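Local coordinates for regulator of Ty1 transposition protein 107 (Saccharomyces cerevisiae, PDB 3T7K) that binds phosphorylated histone H2A through its C-terminal tandem BRCT repeats during DNA damage repair, at residues K220-W231 / F243-K254. Sequence-based numbering, arbitrary orientation.
Sequences KNETILIVEWNW and FTSKKNVLYQKK
Ile224 and Lys253 exchange two backbone hydrogen bonds, starting the antiparallel pairing of strands 224-227 and 249-253. At Ile226 the register slips: its O takes both Tyr251 N (3.2 Å) and Leu250 N (2.8 Å), a classic beta bulge. Glu228 N then donates almost straight to Asn248 O (166°); third in the type II turn 246-249, Asn248 has a positive phi (70°), which asparagine tolerates better than most residues.

Extended (chi1 175°) and bent only at its last torsion, the Lys253 chain carries NZ past Ile224 CD1 to Lys220 O at 3.0 Å, with a weak hydrogen bond to Glu222 O. With a methionine in its place, the carbonyls of Lys220 and Glu222 would probably lose their shared ammonium donor.

Apolar contacts join the strands on both faces. Beta-branched Ile224 sets CB at the edge of the Tyr251 ring, 4.0 Å from CE2. On the other face, Leu225 reaches Val249 CG1 and Phe243 CE1 with separate methyls. Val227 CG1 sits over one face of the Trp231 ring, toward its rim; Val249 CG2 lies 3.5 Å from Trp231 NE1, which holds a water shared with Ser245 O.

Strand 249-253 thus adds an antiparallel edge to the otherwise parallel sheet of the second BRCT repeat.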
ATOM      1  N   LYS C 220      33.504 -20.110  18.574  1.00 35.20           N
ATOM      2  CA  LYS C 220      33.081 -21.012  19.652  1.00 35.36           C
ATOM      3  C   LYS C 220      31.979 -20.524  20.588  1.00 36.89           C
ATOM      4  O   LYS C 220      31.152 -21.312  21.035  1.00 37.69           O
ATOM      5  CB  LYS C 220      34.303 -21.384  20.509  1.00 36.23           C
ATOM      6  CG  LYS C 220      34.061 -22.462  21.547  1.00 43.80           C
ATOM      7  CD  LYS C 220      35.295 -22.636  22.450  1.00 45.88           C
ATOM      8  CE  LYS C 220      35.191 -23.862  23.351  1.00 52.07           C
ATOM      9  NZ  LYS C 220      35.307 -25.135  22.565  1.00 58.13           N
ATOM     10  N   ASN C 221      31.987 -19.244  20.932  1.00 32.96           N
ATOM     11  CA  ASN C 221      31.080 -18.769  21.956  1.00 37.29           C
ATOM     12  C   ASN C 221      29.750 -18.288  21.388  1.00 38.28           C
ATOM     13  O   ASN C 221      28.895 -17.848  22.131  1.00 35.86           O
ATOM     14  CB  ASN C 221      31.732 -17.667  22.807  1.00 35.75           C
ATOM     15  CG  ASN C 221      32.990 -18.153  23.516  1.00 46.90           C
ATOM     16  OD1 ASN C 221      32.993 -19.228  24.110  1.00 40.75           O
ATOM     17  ND2 ASN C 221      34.071 -17.380  23.419  1.00 44.20           N
ATOM     18  N   GLU C 222      29.572 -18.398  20.079  1.00 39.75           N
ATOM     19  CA  GLU C 222      28.398 -17.781  19.448  1.00 37.05           C
ATOM     20  C   GLU C 222      27.229 -18.747  19.275  1.00 37.04           C
ATOM     21  O   GLU C 222      27.379 -19.958  19.402  1.00 36.98           O
ATOM     22  CB  GLU C 222      28.795 -17.117  18.128  1.00 36.26           C
ATOM     23  CG  GLU C 222      29.277 -15.676  18.326  1.00 43.34           C
ATOM     24  CD  GLU C 222      28.177 -14.746  18.863  1.00 47.69           C
ATOM     25  OE1 GLU C 222      27.012 -15.192  19.023  1.00 45.47           O
ATOM     26  OE2 GLU C 222      28.471 -13.557  19.124  1.00 52.63           O
ATOM     27  N   THR C 223      26.046 -18.219  18.996  1.00 35.13           N
ATOM     28  CA  THR C 223      24.887 -19.086  18.988  1.00 32.57           C
ATOM     29  C   THR C 223      24.542 -19.574  17.587  1.00 32.27           C
ATOM     30  O   THR C 223      24.823 -18.910  16.589  1.00 31.06           O
ATOM     31  CB  THR C 223      23.702 -18.397  19.630  1.00 34.71           C
ATOM     32  OG1 THR C 223      23.476 -17.163  18.953  1.00 32.57           O
ATOM     33  CG2 THR C 223      24.021 -18.106  21.090  1.00 39.67           C
ATOM     34  N   ILE C 224      23.933 -20.750  17.529  1.00 32.76           N
ATOM     35  CA  ILE C 224      23.652 -21.410  16.269  1.00 31.62           C
ATOM     36  C   ILE C 224      22.281 -22.043  16.322  1.00 32.99           C
ATOM     37  O   ILE C 224      21.888 -22.608  17.345  1.00 30.46           O
ATOM     38  CB  ILE C 224      24.659 -22.550  16.008  1.00 31.77           C
ATOM     39  CG1 ILE C 224      26.097 -22.051  16.125  1.00 31.85           C
ATOM     40  CG2 ILE C 224      24.415 -23.177  14.641  1.00 33.29           C
ATOM     41  CD1 ILE C 224      27.122 -23.184  16.277  1.00 32.13           C
ATOM     42  N   LEU C 225      21.556 -21.952  15.212  1.00 32.19           N
ATOM     43  CA  LEU C 225      20.293 -22.642  15.071  1.00 27.79           C
ATOM     44  C   LEU C 225      20.306 -23.362  13.738  1.00 27.93           C
ATOM     45  O   LEU C 225      20.535 -22.754  12.698  1.00 31.00           O
ATOM     46  CB  LEU C 225      19.132 -21.646  15.124  1.00 30.79           C
ATOM     47  CG  LEU C 225      17.765 -22.239  14.809  1.00 28.31           C
ATOM     48  CD1 LEU C 225      17.411 -23.330  15.807  1.00 29.80           C
ATOM     49  CD2 LEU C 225      16.728 -21.137  14.850  1.00 31.35           C
ATOM     50  N   ILE C 226      20.080 -24.665  13.762  1.00 29.61           N
ATOM     51  CA  ILE C 226      20.031 -25.433  12.531  1.00 27.70           C
ATOM     52  C   ILE C 226      18.700 -26.164  12.488  1.00 31.01           C
ATOM     53  O   ILE C 226      18.380 -26.932  13.398  1.00 33.83           O
ATOM     54  CB  ILE C 226      21.204 -26.430  12.446  1.00 25.80           C
ATOM     55  CG1 ILE C 226      22.531 -25.705  12.681  1.00 30.39           C
ATOM     56  CG2 ILE C 226      21.221 -27.099  11.097  1.00 30.05           C
ATOM     57  CD1 ILE C 226      23.766 -26.597  12.487  1.00 30.15           C
ATOM     58  N   VAL C 227      17.922 -25.919  11.436  1.00 32.24           N
ATOM     59  CA  VAL C 227      16.584 -26.488  11.333  1.00 32.11           C
ATOM     60  C   VAL C 227      16.359 -27.152   9.985  1.00 32.88           C
ATOM     61  O   VAL C 227      17.144 -26.972   9.048  1.00 38.30           O
ATOM     62  CB  VAL C 227      15.501 -25.394  11.474  1.00 31.23           C
ATOM     63  CG1 VAL C 227      15.590 -24.714  12.831  1.00 30.72           C
ATOM     64  CG2 VAL C 227      15.673 -24.386  10.358  1.00 29.61           C
ATOM     65  N   GLU C 228      15.287 -27.929   9.893  1.00 33.85           N
ATOM     66  CA  GLU C 228      14.831 -28.461   8.617  1.00 36.60           C
ATOM     67  C   GLU C 228      13.851 -27.472   7.963  1.00 35.87           C
ATOM     68  O   GLU C 228      13.308 -26.581   8.624  1.00 33.71           O
ATOM     69  CB  GLU C 228      14.138 -29.811   8.820  1.00 40.23           C
ATOM     70  CG  GLU C 228      14.987 -30.834   9.577  1.00 44.40           C
ATOM     71  CD  GLU C 228      14.334 -32.205   9.698  1.00 43.72           C
ATOM     72  OE1 GLU C 228      13.743 -32.495  10.759  0.41 42.39           O
ATOM     73  OE2 GLU C 228      14.432 -32.991   8.733  0.20 42.91           O
ATOM     74  N   TRP C 229      13.633 -27.631   6.664  1.00 39.53           N
ATOM     75  CA  TRP C 229      12.681 -26.797   5.933  1.00 37.30           C
ATOM     76  C   TRP C 229      11.330 -26.828   6.629  1.00 38.37           C
ATOM     77  O   TRP C 229      10.682 -25.799   6.796  1.00 39.79           O
ATOM     78  CB  TRP C 229      12.567 -27.271   4.476  1.00 38.83           C
ATOM     79  CG  TRP C 229      11.413 -26.673   3.701  1.00 44.51           C
ATOM     80  CD1 TRP C 229      10.388 -27.355   3.113  1.00 44.89           C
ATOM     81  CD2 TRP C 229      11.163 -25.280   3.446  1.00 42.03           C
ATOM     82  NE1 TRP C 229       9.523 -26.479   2.503  1.00 47.35           N
ATOM     83  CE2 TRP C 229       9.975 -25.200   2.690  1.00 46.20           C
ATOM     84  CE3 TRP C 229      11.830 -24.098   3.783  1.00 43.25           C
ATOM     85  CZ2 TRP C 229       9.435 -23.980   2.263  1.00 45.91           C
ATOM     86  CZ3 TRP C 229      11.288 -22.883   3.360  1.00 44.23           C
ATOM     87  CH2 TRP C 229      10.105 -22.838   2.607  1.00 43.67           C
ATOM     88  N   ASN C 230      10.918 -28.009   7.067  1.00 34.78           N
ATOM     89  CA  ASN C 230       9.620 -28.164   7.718  1.00 39.89           C
ATOM     90  C   ASN C 230       9.429 -27.233   8.905  1.00 37.97           C
ATOM     91  O   ASN C 230       8.309 -26.961   9.305  1.00 38.89           O
ATOM     92  CB  ASN C 230       9.436 -29.610   8.182  1.00 43.96           C
ATOM     93  CG  ASN C 230       8.194 -30.245   7.618  0.33 47.01           C
ATOM     94  OD1 ASN C 230       7.083 -29.965   8.069  0.63 48.25           O
ATOM     95  ND2 ASN C 230       8.372 -31.115   6.629  0.79 49.65           N
ATOM     96  N   TRP C 231      10.528 -26.777   9.496  1.00 35.77           N
ATOM     97  CA  TRP C 231      10.464 -25.870  10.643  1.00 34.31           C
ATOM     98  C   TRP C 231       9.943 -24.519  10.173  1.00 35.13           C
ATOM     99  O   TRP C 231       9.193 -23.835  10.890  1.00 33.15           O
ATOM    100  CB  TRP C 231      11.867 -25.716  11.266  1.00 31.21           C
ATOM    101  CG  TRP C 231      11.987 -24.843  12.492  1.00 31.40           C
ATOM    102  CD1 TRP C 231      11.883 -25.237  13.808  1.00 31.52           C
ATOM    103  CD2 TRP C 231      12.272 -23.439  12.521  1.00 27.14           C
ATOM    104  NE1 TRP C 231      12.091 -24.166  14.639  1.00 31.57           N
ATOM    105  CE2 TRP C 231      12.329 -23.050  13.873  1.00 29.82           C
ATOM    106  CE3 TRP C 231      12.486 -22.472  11.533  1.00 30.16           C
ATOM    107  CZ2 TRP C 231      12.586 -21.738  14.259  1.00 31.07           C
ATOM    108  CZ3 TRP C 231      12.740 -21.165  11.919  1.00 30.89           C
ATOM    109  CH2 TRP C 231      12.786 -20.812  13.267  1.00 28.90           C
ATOM    110  N   PHE C 243       9.964 -20.879  19.497  1.00 37.97           N
ATOM    111  CA  PHE C 243      11.334 -21.236  19.822  1.00 41.59           C
ATOM    112  C   PHE C 243      11.425 -22.283  20.922  1.00 45.24           C
ATOM    113  O   PHE C 243      12.513 -22.772  21.223  1.00 41.00           O
ATOM    114  CB  PHE C 243      12.146 -19.998  20.197  1.00 37.52           C
ATOM    115  CG  PHE C 243      12.660 -19.225  19.006  1.00 40.45           C
ATOM    116  CD1 PHE C 243      13.609 -19.781  18.161  1.00 40.51           C
ATOM    117  CD2 PHE C 243      12.198 -17.941  18.740  1.00 42.55           C
ATOM    118  CE1 PHE C 243      14.094 -19.072  17.069  1.00 39.25           C
ATOM    119  CE2 PHE C 243      12.674 -17.220  17.655  1.00 43.55           C
ATOM    120  CZ  PHE C 243      13.631 -17.784  16.820  1.00 39.88           C
ATOM    121  N   THR C 244      10.288 -22.631  21.517  1.00 43.15           N
ATOM    122  CA  THR C 244      10.272 -23.642  22.568  1.00 46.76           C
ATOM    123  C   THR C 244       9.994 -25.010  21.958  1.00 48.83           C
ATOM    124  O   THR C 244      10.043 -26.021  22.646  1.00 49.03           O
ATOM    125  CB  THR C 244       9.211 -23.356  23.657  1.00 47.64           C
ATOM    126  OG1 THR C 244       7.904 -23.565  23.115  1.00 47.33           O
ATOM    127  CG2 THR C 244       9.325 -21.933  24.186  1.00 46.79           C
ATOM    128  N   SER C 245       9.697 -25.025  20.662  1.00 44.12           N
ATOM    129  CA  SER C 245       9.403 -26.252  19.946  1.00 44.27           C
ATOM    130  C   SER C 245      10.692 -26.934  19.504  1.00 47.11           C
ATOM    131  O   SER C 245      11.598 -26.269  19.001  1.00 45.31           O
ATOM    132  CB  SER C 245       8.531 -25.934  18.733  1.00 44.84           C
ATOM    133  OG  SER C 245       8.531 -27.001  17.801  1.00 48.52           O
ATOM    134  N   LYS C 246      10.789 -28.248  19.703  1.00 46.63           N
ATOM    135  CA  LYS C 246      11.984 -28.987  19.293  1.00 46.55           C
ATOM    136  C   LYS C 246      11.718 -29.733  18.003  1.00 46.90           C
ATOM    137  O   LYS C 246      12.630 -30.311  17.401  1.00 46.91           O
ATOM    138  CB  LYS C 246      12.478 -29.946  20.392  1.00 48.73           C
ATOM    139  CG  LYS C 246      12.992 -29.226  21.628  0.77 48.51           C
ATOM    140  CD  LYS C 246      13.702 -27.926  21.258  0.69 50.30           C
ATOM    141  CE  LYS C 246      13.939 -27.036  22.477  0.21 48.82           C
ATOM    142  NZ  LYS C 246      15.001 -27.547  23.389  0.78 49.54           N
ATOM    143  N   LYS C 247      10.460 -29.689  17.575  1.00 44.64           N
ATOM    144  CA  LYS C 247      10.045 -30.214  16.277  1.00 48.53           C
ATOM    145  C   LYS C 247      10.843 -29.564  15.141  1.00 44.92           C
ATOM    146  O   LYS C 247      10.864 -28.334  15.006  1.00 46.77           O
ATOM    147  CB  LYS C 247       8.507 -30.008  16.115  1.00 44.54           C
ATOM    148  CG  LYS C 247       7.802 -30.743  17.252  0.41 43.64           C
ATOM    149  CD  LYS C 247       6.304 -30.576  17.255  0.19 42.76           C
ATOM    150  CE  LYS C 247       5.807 -30.393  18.687  0.51 41.78           C
ATOM    151  NZ  LYS C 247       5.184 -31.616  19.273  0.49 40.94           N
ATOM    152  N   ASN C 248      11.511 -30.388  14.342  1.00 41.30           N
ATOM    153  CA  ASN C 248      12.264 -29.915  13.180  1.00 42.57           C
ATOM    154  C   ASN C 248      13.533 -29.129  13.491  1.00 38.03           C
ATOM    155  O   ASN C 248      14.198 -28.640  12.578  1.00 39.21           O
ATOM    156  CB  ASN C 248      11.366 -29.101  12.236  1.00 42.52           C
ATOM    157  CG  ASN C 248      10.166 -29.887  11.770  1.00 46.62           C
ATOM    158  OD1 ASN C 248      10.296 -30.832  10.977  1.00 50.75           O
ATOM    159  ND2 ASN C 248       8.985 -29.507  12.255  1.00 46.02           N
ATOM    160  N   VAL C 249      13.869 -28.992  14.767  1.00 39.94           N
ATOM    161  CA  VAL C 249      15.140 -28.380  15.125  1.00 40.66           C
ATOM    162  C   VAL C 249      16.202 -29.472  15.201  1.00 42.00           C
ATOM    163  O   VAL C 249      16.039 -30.445  15.930  1.00 39.88           O
ATOM    164  CB  VAL C 249      15.042 -27.642  16.463  1.00 41.76           C
ATOM    165  CG1 VAL C 249      16.405 -27.077  16.874  1.00 36.51           C
ATOM    166  CG2 VAL C 249      13.992 -26.545  16.371  1.00 34.04           C
ATOM    167  N   LEU C 250      17.276 -29.320  14.437  1.00 36.34           N
ATOM    168  CA  LEU C 250      18.299 -30.351  14.383  1.00 37.91           C
ATOM    169  C   LEU C 250      19.429 -30.107  15.369  1.00 40.19           C
ATOM    170  O   LEU C 250      20.094 -31.049  15.813  1.00 35.22           O
ATOM    171  CB  LEU C 250      18.852 -30.482  12.971  1.00 41.26           C
ATOM    172  CG  LEU C 250      17.753 -30.717  11.936  1.00 41.38           C
ATOM    173  CD1 LEU C 250      18.378 -31.085  10.611  1.00 42.51           C
ATOM    174  CD2 LEU C 250      16.832 -31.825  12.431  1.00 43.99           C
ATOM    175  N   TYR C 251      19.637 -28.840  15.707  1.00 37.57           N
ATOM    176  CA  TYR C 251      20.729 -28.440  16.579  1.00 34.23           C
ATOM    177  C   TYR C 251      20.534 -27.009  17.007  1.00 33.40           C
ATOM    178  O   TYR C 251      20.229 -26.137  16.192  1.00 35.97           O
ATOM    179  CB  TYR C 251      22.058 -28.578  15.831  1.00 35.39           C
ATOM    180  CG  TYR C 251      23.270 -28.111  16.604  1.00 35.54           C
ATOM    181  CD1 TYR C 251      24.107 -29.025  17.238  1.00 38.53           C
ATOM    182  CD2 TYR C 251      23.580 -26.759  16.699  1.00 32.49           C
ATOM    183  CE1 TYR C 251      25.230 -28.604  17.947  1.00 38.73           C
ATOM    184  CE2 TYR C 251      24.693 -26.329  17.396  1.00 39.57           C
ATOM    185  CZ  TYR C 251      25.514 -27.260  18.021  1.00 40.07           C
ATOM    186  OH  TYR C 251      26.619 -26.842  18.717  1.00 44.41           O
ATOM    187  N   GLN C 252      20.681 -26.747  18.294  1.00 38.16           N
ATOM    188  CA  GLN C 252      20.723 -25.354  18.724  1.00 33.16           C
ATOM    189  C   GLN C 252      21.664 -25.159  19.882  1.00 37.60           C
ATOM    190  O   GLN C 252      21.822 -26.038  20.743  1.00 36.82           O
ATOM    191  CB  GLN C 252      19.342 -24.791  19.033  1.00 33.76           C
ATOM    192  CG  GLN C 252      18.524 -25.548  20.010  1.00 36.36           C
ATOM    193  CD  GLN C 252      17.128 -24.945  20.151  1.00 46.11           C
ATOM    194  OE1 GLN C 252      16.925 -23.751  19.904  1.00 43.70           O
ATOM    195  NE2 GLN C 252      16.161 -25.772  20.529  1.00 44.10           N
ATOM    196  N   LYS C 253      22.296 -23.997  19.881  1.00 35.44           N
ATOM    197  CA  LYS C 253      23.284 -23.628  20.873  1.00 36.68           C
ATOM    198  C   LYS C 253      22.898 -22.201  21.205  1.00 36.20           C
ATOM    199  O   LYS C 253      23.004 -21.326  20.338  1.00 34.62           O
ATOM    200  CB  LYS C 253      24.677 -23.679  20.218  1.00 34.15           C
ATOM    201  CG  LYS C 253      25.855 -23.196  21.071  1.00 39.08           C
ATOM    202  CD  LYS C 253      27.200 -23.424  20.320  1.00 34.99           C
ATOM    203  CE  LYS C 253      28.395 -23.233  21.226  1.00 41.13           C
ATOM    204  NZ  LYS C 253      28.387 -21.920  21.904  1.00 41.06           N
ATOM    205  N   LYS C 254      22.403 -21.980  22.430  1.00 35.64           N
ATOM    206  CA  LYS C 254      21.892 -20.679  22.858  1.00 44.43           C
ATOM    207  C   LYS C 254      22.354 -20.334  24.272  1.00 45.52           C
ATOM    208  O   LYS C 254      23.335 -20.913  24.771  1.00 49.02           O
ATOM    209  CB  LYS C 254      20.346 -20.637  22.749  1.00 39.48           C
ATOM    210  CG  LYS C 254      19.684 -22.067  22.815  1.00 43.74           C
ATOM    211  CD  LYS C 254      18.123 -21.863  22.976  1.00 45.89           C
ATOM    212  CE  LYS C 254      17.644 -22.695  24.169  0.15 44.33           C
ATOM    213  NZ  LYS C 254      16.191 -22.565  24.466  0.37 43.62           N
TER
HETATM  214  O   HOH W   1      11.870 -24.192  17.484  1.00 38.29           O